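Local structure of putative acetoin utilization protein, acetoin dehydrogenase (Thermus thermophilus, 5AWE) at residues Gly152-Ala155 against Gln156-Gln159; Glu191-Pro194 against Lys195-Glu198. The protein is of unknown function but joins two CBS domains to an ACT domain, a combination that suggests regulation by a small ligand. All coordinates share one frame; numbering follows the deposited sequence.

Contact 1: Gly152-Ala155 against Gln156-Gln159; sequences GALA and QMAQ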
ATOM      1  N   GLY A 152      46.250  22.246 -41.322  1.00 29.38           N
ATOM      2  CA  GLY A 152      45.924  23.618 -41.666  1.00 28.11           C
ATOM      3  C   GLY A 152      44.544  23.864 -42.262  1.00 27.38           C
ATOM      4  O   GLY A 152      44.164  25.021 -42.477  1.00 27.00           O
ATOM      5  N   ALA A 153      43.793  22.799 -42.530  1.00 25.78           N
ATOM      6  CA  ALA A 153      42.552  22.909 -43.305  1.00 25.25           C
ATOM      7  C   ALA A 153      41.460  23.766 -42.663  1.00 23.22           C
ATOM      8  O   ALA A 153      40.764  24.507 -43.353  1.00 22.79           O
ATOM      9  CB  ALA A 153      41.993  21.510 -43.613  1.00 19.86           C
ATOM     10  N   LEU A 154      41.300  23.664 -41.349  1.00 23.69           N
ATOM     11  CA  LEU A 154      40.198  24.347 -40.679  1.00 23.30           C
ATOM     12  C   LEU A 154      40.406  25.864 -40.738  1.00 23.93           C
ATOM     13  O   LEU A 154      39.475  26.626 -41.023  1.00 24.25           O
ATOM     14  CB  LEU A 154      40.088  23.878 -39.231  1.00 19.98           C
ATOM     15  CG  LEU A 154      38.780  24.238 -38.520  1.00 22.08           C
ATOM     16  CD1 LEU A 154      38.619  23.366 -37.281  1.00 28.00           C
ATOM     17  CD2 LEU A 154      38.770  25.702 -38.145  1.00 15.34           C
ATOM     18  N   ALA A 155      41.634  26.297 -40.494  1.00 22.52           N
ATOM     19  CA  ALA A 155      41.972  27.697 -40.673  1.00 23.64           C
ATOM     20  C   ALA A 155      41.567  28.170 -42.073  1.00 24.09           C
ATOM     21  O   ALA A 155      40.991  29.254 -42.235  1.00 24.42           O
ATOM     22  CB  ALA A 155      43.461  27.896 -40.459  1.00 20.87           C
ATOM     23  N   GLN A 156      41.860  27.356 -43.084  1.00 23.77           N
ATOM     24  CA  GLN A 156      41.580  27.739 -44.469  1.00 24.27           C
ATOM     25  C   GLN A 156      40.074  27.781 -44.744  1.00 22.77           C
ATOM     26  O   GLN A 156      39.587  28.711 -45.379  1.00 20.97           O
ATOM     27  CB  GLN A 156      42.281  26.772 -45.435  1.00 30.33           C
ATOM     28  CG  GLN A 156      41.867  26.902 -46.901  1.00 38.76           C
ATOM     29  CD  GLN A 156      42.448  28.127 -47.582  1.00 49.34           C
ATOM     30  OE1 GLN A 156      43.667  28.272 -47.687  1.00 54.40           O
ATOM     31  NE2 GLN A 156      41.574  29.018 -48.053  1.00 47.61           N
HETATM   32  N   MSE A 157      39.338  26.789 -44.247  1.00 23.44           N
HETATM   33  CA  MSE A 157      37.880  26.784 -44.378  1.00 24.35           C
HETATM   34  C   MSE A 157      37.252  28.017 -43.732  1.00 24.85           C
HETATM   35  O   MSE A 157      36.268  28.549 -44.241  1.00 24.06           O
HETATM   36  CB  MSE A 157      37.281  25.530 -43.733  1.00 26.89           C
HETATM   37  CG  MSE A 157      35.749  25.471 -43.785  1.00 37.93           C
HETATM   38 SE   MSE A 157      34.882  26.330 -42.431  1.00 45.10          SE
HETATM   39  CE  MSE A 157      35.622  25.523 -41.046  1.00 35.74           C
ATOM     40  N   ALA A 158      37.825  28.460 -42.610  1.00 25.63           N
ATOM     41  CA  ALA A 158      37.244  29.537 -41.805  1.00 26.49           C
ATOM     42  C   ALA A 158      37.280  30.892 -42.495  1.00 27.47           C
ATOM     43  O   ALA A 158      36.488  31.774 -42.168  1.00 28.37           O
ATOM     44  CB  ALA A 158      37.952  29.632 -40.462  1.00 25.17           C
ATOM     45  N   GLN A 159      38.192  31.064 -43.446  1.00 28.38           N
ATOM     46  CA  GLN A 159      38.303  32.331 -44.166  1.00 29.07           C
ATOM     47  C   GLN A 159      37.110  32.611 -45.083  1.00 28.94           C
ATOM     48  O   GLN A 159      36.898  33.746 -45.505  1.00 30.71           O
ATOM     49  CB  GLN A 159      39.597  32.362 -44.976  1.00 25.65           C
ATOM     50  CG  GLN A 159      40.838  32.408 -44.105  1.00 42.03           C
ATOM     51  CD  GLN A 159      42.069  31.875 -44.812  1.00 50.93           C
ATOM     52  OE1 GLN A 159      42.218  32.032 -46.025  1.00 56.17           O
ATOM     53  NE2 GLN A 159      42.958  31.235 -44.055  1.00 53.19           N
TER
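Leu154 and Met157, a selenomethionine, meet on the inner face of a short helix in the ACT domain, where the terminal CE of Met157 comes over both CG of Leu154, 4.2 Å away, and the carbonyl oxygen of the same residue. Met157 starts with CG anti to its own amide nitrogen (chi1 178°) and then bends at both chi2 and chi3; the second bend (-56°) carries CE back toward Leu154 instead of letting the chain run straight out. The touch is between residues three apart, about one helical turn. The backbone of the turn is held by the amide N of Met157, which donates to O of Ala153 at 2.8 Å, and by N of Ala158, which reaches O of Leu154 at 2.9 Å. N of Gln156 makes a weak bond, 3.3 Å long, to O of Gly152, and Ala158 N has a weak second bond to O of Ala155. The two glutamines behave differently. Gln156, bent at chi2 (75°), leads its amide away from the preceding turn, its CB resting 3.4 Å from O of Ala153. Gln159, with CG beside its backbone N and the chain extended beyond, comes back alongside Ala155 and places NE2 3.3 Å from O of that residue. The helix packs against a second subunit through its small residues, Ala155 on Ala158 of that chain and Ala158 on its Ala155, and Leu154 joins the interface on Ile166 of the second subunit. Within its own chain, Leu154 and Met157 rest on Ile147 of strand 141-148, Met157 also on Leu181 and Met183 of strand 178-186, while Leu154 touches Ile169 and Ala158 touches Ile166 of strand 165-175.

Contact 2: Glu191-Pro194 against Lys195-Glu198; sequences EGVP and KRLE
Helix 193-199, the second helix of the ACT domain, and the residues leading into it carry this contact, in which Arg196 folds back over the backbone of Gly192 and Val193. Its guanidinium lies flat on the chain: C of Gly192 sits 3.6 Å from the plane over the centre of one face, and N of Val193 is on the same face, nearer the rim. The bend at chi3 (-76°) turns the group back, and NH2 ends 3.4 Å from CG2 of Val193. Gly192 has no side chain to obstruct this; a CB there would collide with NH1. In the backbone, N of Arg196 bonds O of Gly192 at 3.1 Å, and N of Leu197 bonds O of Val193 at 2.8 Å. Val193 and Leu197 run side by side, CG1 of Val193 3.7 Å from CD1 of Leu197, and both pack on Ile143 of strand 141-148. The guanidinium's polar partners lie outside this turn: NE bonds O of Ala160, NH2 weakly O of Val161, and NH1 makes a salt bridge with Asp189. A leucine in place of Arg196 would probably leave Asp189 without its charge mate and O of Ala160 without this donor. A single arginine therefore joins helix 193-199 to the loop at Ala160 and Val161, its charge probably balanced by Asp189.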
ATOM      1  N   GLU A 191      23.922  33.886 -45.229  1.00 31.38           N
ATOM      2  CA  GLU A 191      23.356  33.141 -46.350  1.00 32.67           C
ATOM      3  C   GLU A 191      24.429  32.944 -47.412  1.00 32.62           C
ATOM      4  O   GLU A 191      24.389  31.992 -48.185  1.00 32.24           O
ATOM      5  CB  GLU A 191      22.164  33.894 -46.949  1.00 35.17           C
ATOM      6  CG  GLU A 191      21.127  34.357 -45.924  1.00 42.19           C
ATOM      7  CD  GLU A 191      21.617  35.528 -45.075  1.00 48.59           C
ATOM      8  OE1 GLU A 191      22.720  36.050 -45.353  1.00 50.77           O
ATOM      9  OE2 GLU A 191      20.899  35.927 -44.131  1.00 45.66           O
ATOM     10  N   GLY A 192      25.400  33.848 -47.432  1.00 33.26           N
ATOM     11  CA  GLY A 192      26.455  33.766 -48.423  1.00 33.60           C
ATOM     12  C   GLY A 192      27.497  32.708 -48.125  1.00 33.15           C
ATOM     13  O   GLY A 192      28.297  32.370 -48.997  1.00 34.75           O
ATOM     14  N   VAL A 193      27.489  32.172 -46.908  1.00 33.18           N
ATOM     15  CA  VAL A 193      28.563  31.281 -46.469  1.00 31.72           C
ATOM     16  C   VAL A 193      28.702  30.010 -47.289  1.00 31.74           C
ATOM     17  O   VAL A 193      29.803  29.680 -47.716  1.00 31.57           O
ATOM     18  CB  VAL A 193      28.406  30.850 -45.000  1.00 28.72           C
ATOM     19  CG1 VAL A 193      29.540  29.920 -44.633  1.00 30.16           C
ATOM     20  CG2 VAL A 193      28.399  32.061 -44.087  1.00 26.54           C
ATOM     21  N   PRO A 194      27.592  29.275 -47.512  1.00 32.65           N
ATOM     22  CA  PRO A 194      27.646  28.029 -48.294  1.00 34.07           C
ATOM     23  C   PRO A 194      28.285  28.237 -49.666  1.00 36.81           C
ATOM     24  O   PRO A 194      29.132  27.448 -50.103  1.00 36.97           O
ATOM     25  CB  PRO A 194      26.178  27.602 -48.411  1.00 26.55           C
ATOM     26  CG  PRO A 194      25.490  28.295 -47.297  1.00 27.34           C
ATOM     27  CD  PRO A 194      26.211  29.603 -47.115  1.00 30.22           C
ATOM     28  N   LYS A 195      27.878  29.311 -50.339  1.00 38.67           N
ATOM     29  CA  LYS A 195      28.500  29.698 -51.600  1.00 41.13           C
ATOM     30  C   LYS A 195      30.013  29.778 -51.394  1.00 40.82           C
ATOM     31  O   LYS A 195      30.774  28.957 -51.922  1.00 40.38           O
ATOM     32  CB  LYS A 195      27.975  31.069 -52.054  1.00 47.95           C
ATOM     33  CG  LYS A 195      26.454  31.218 -52.012  1.00 54.05           C
ATOM     34  CD  LYS A 195      25.798  30.708 -53.293  1.00 62.56           C
ATOM     35  CE  LYS A 195      26.009  31.673 -54.453  1.00 65.36           C
ATOM     36  NZ  LYS A 195      25.234  31.275 -55.665  1.00 66.53           N
ATOM     37  N   ARG A 196      30.428  30.762 -50.599  1.00 39.85           N
ATOM     38  CA  ARG A 196      31.839  31.044 -50.374  1.00 40.49           C
ATOM     39  C   ARG A 196      32.646  29.793 -50.042  1.00 41.65           C
ATOM     40  O   ARG A 196      33.760  29.621 -50.537  1.00 42.16           O
ATOM     41  CB  ARG A 196      31.992  32.064 -49.247  1.00 38.45           C
ATOM     42  CG  ARG A 196      31.381  33.416 -49.556  1.00 34.60           C
ATOM     43  CD  ARG A 196      31.860  34.459 -48.572  1.00 35.99           C
ATOM     44  NE  ARG A 196      31.197  34.332 -47.278  1.00 30.94           N
ATOM     45  CZ  ARG A 196      30.111  35.014 -46.938  1.00 33.05           C
ATOM     46  NH1 ARG A 196      29.572  35.866 -47.798  1.00 31.62           N
ATOM     47  NH2 ARG A 196      29.555  34.837 -45.748  1.00 30.38           N
ATOM     48  N   LEU A 197      32.082  28.920 -49.210  1.00 42.02           N
ATOM     49  CA  LEU A 197      32.785  27.716 -48.791  1.00 42.41           C
ATOM     50  C   LEU A 197      33.199  26.846 -49.975  1.00 44.26           C
ATOM     51  O   LEU A 197      34.364  26.477 -50.111  1.00 43.94           O
ATOM     52  CB  LEU A 197      31.913  26.895 -47.836  1.00 38.72           C
ATOM     53  CG  LEU A 197      31.863  27.356 -46.375  1.00 38.68           C
ATOM     54  CD1 LEU A 197      30.783  26.596 -45.620  1.00 25.62           C
ATOM     55  CD2 LEU A 197      33.224  27.133 -45.726  1.00 35.31           C
ATOM     56  N   GLU A 198      32.248  26.509 -50.836  1.00 46.05           N
ATOM     57  CA  GLU A 198      32.555  25.556 -51.886  1.00 48.39           C
ATOM     58  C   GLU A 198      33.191  26.258 -53.071  1.00 48.71           C
ATOM     59  O   GLU A 198      34.041  25.685 -53.743  1.00 49.99           O
ATOM     60  CB  GLU A 198      31.299  24.802 -52.319  1.00 49.81           C
ATOM     61  CG  GLU A 198      30.243  25.661 -52.974  1.00 55.91           C
ATOM     62  CD  GLU A 198      29.198  24.822 -53.674  1.00 57.77           C
ATOM     63  OE1 GLU A 198      28.734  23.830 -53.073  1.00 56.11           O
ATOM     64  OE2 GLU A 198      28.847  25.154 -54.826  1.00 61.58           O
TER

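Contacts 1 and 2 lie on the two helices of one ACT domain, their centres about 14 Å apart, and both helices rest on strand 141-148. They also meet directly, CG of Met157 lying 3.6 Å from CD2 of Leu197. Contact 1 is mostly buried, with Ala155 and Ala158 at the second subunit, Leu154 facing both it and the sheet, and Met157 on the sheet; Gln156 and Gln159 are its exposed side. Contact 2 is only partly buried, and no other chain of the assembly touches it. Beside an apolar pair facing the sheet, it adds an arginine whose polar partners lie outside its two segments, whereas apolar packing dominates contact 1.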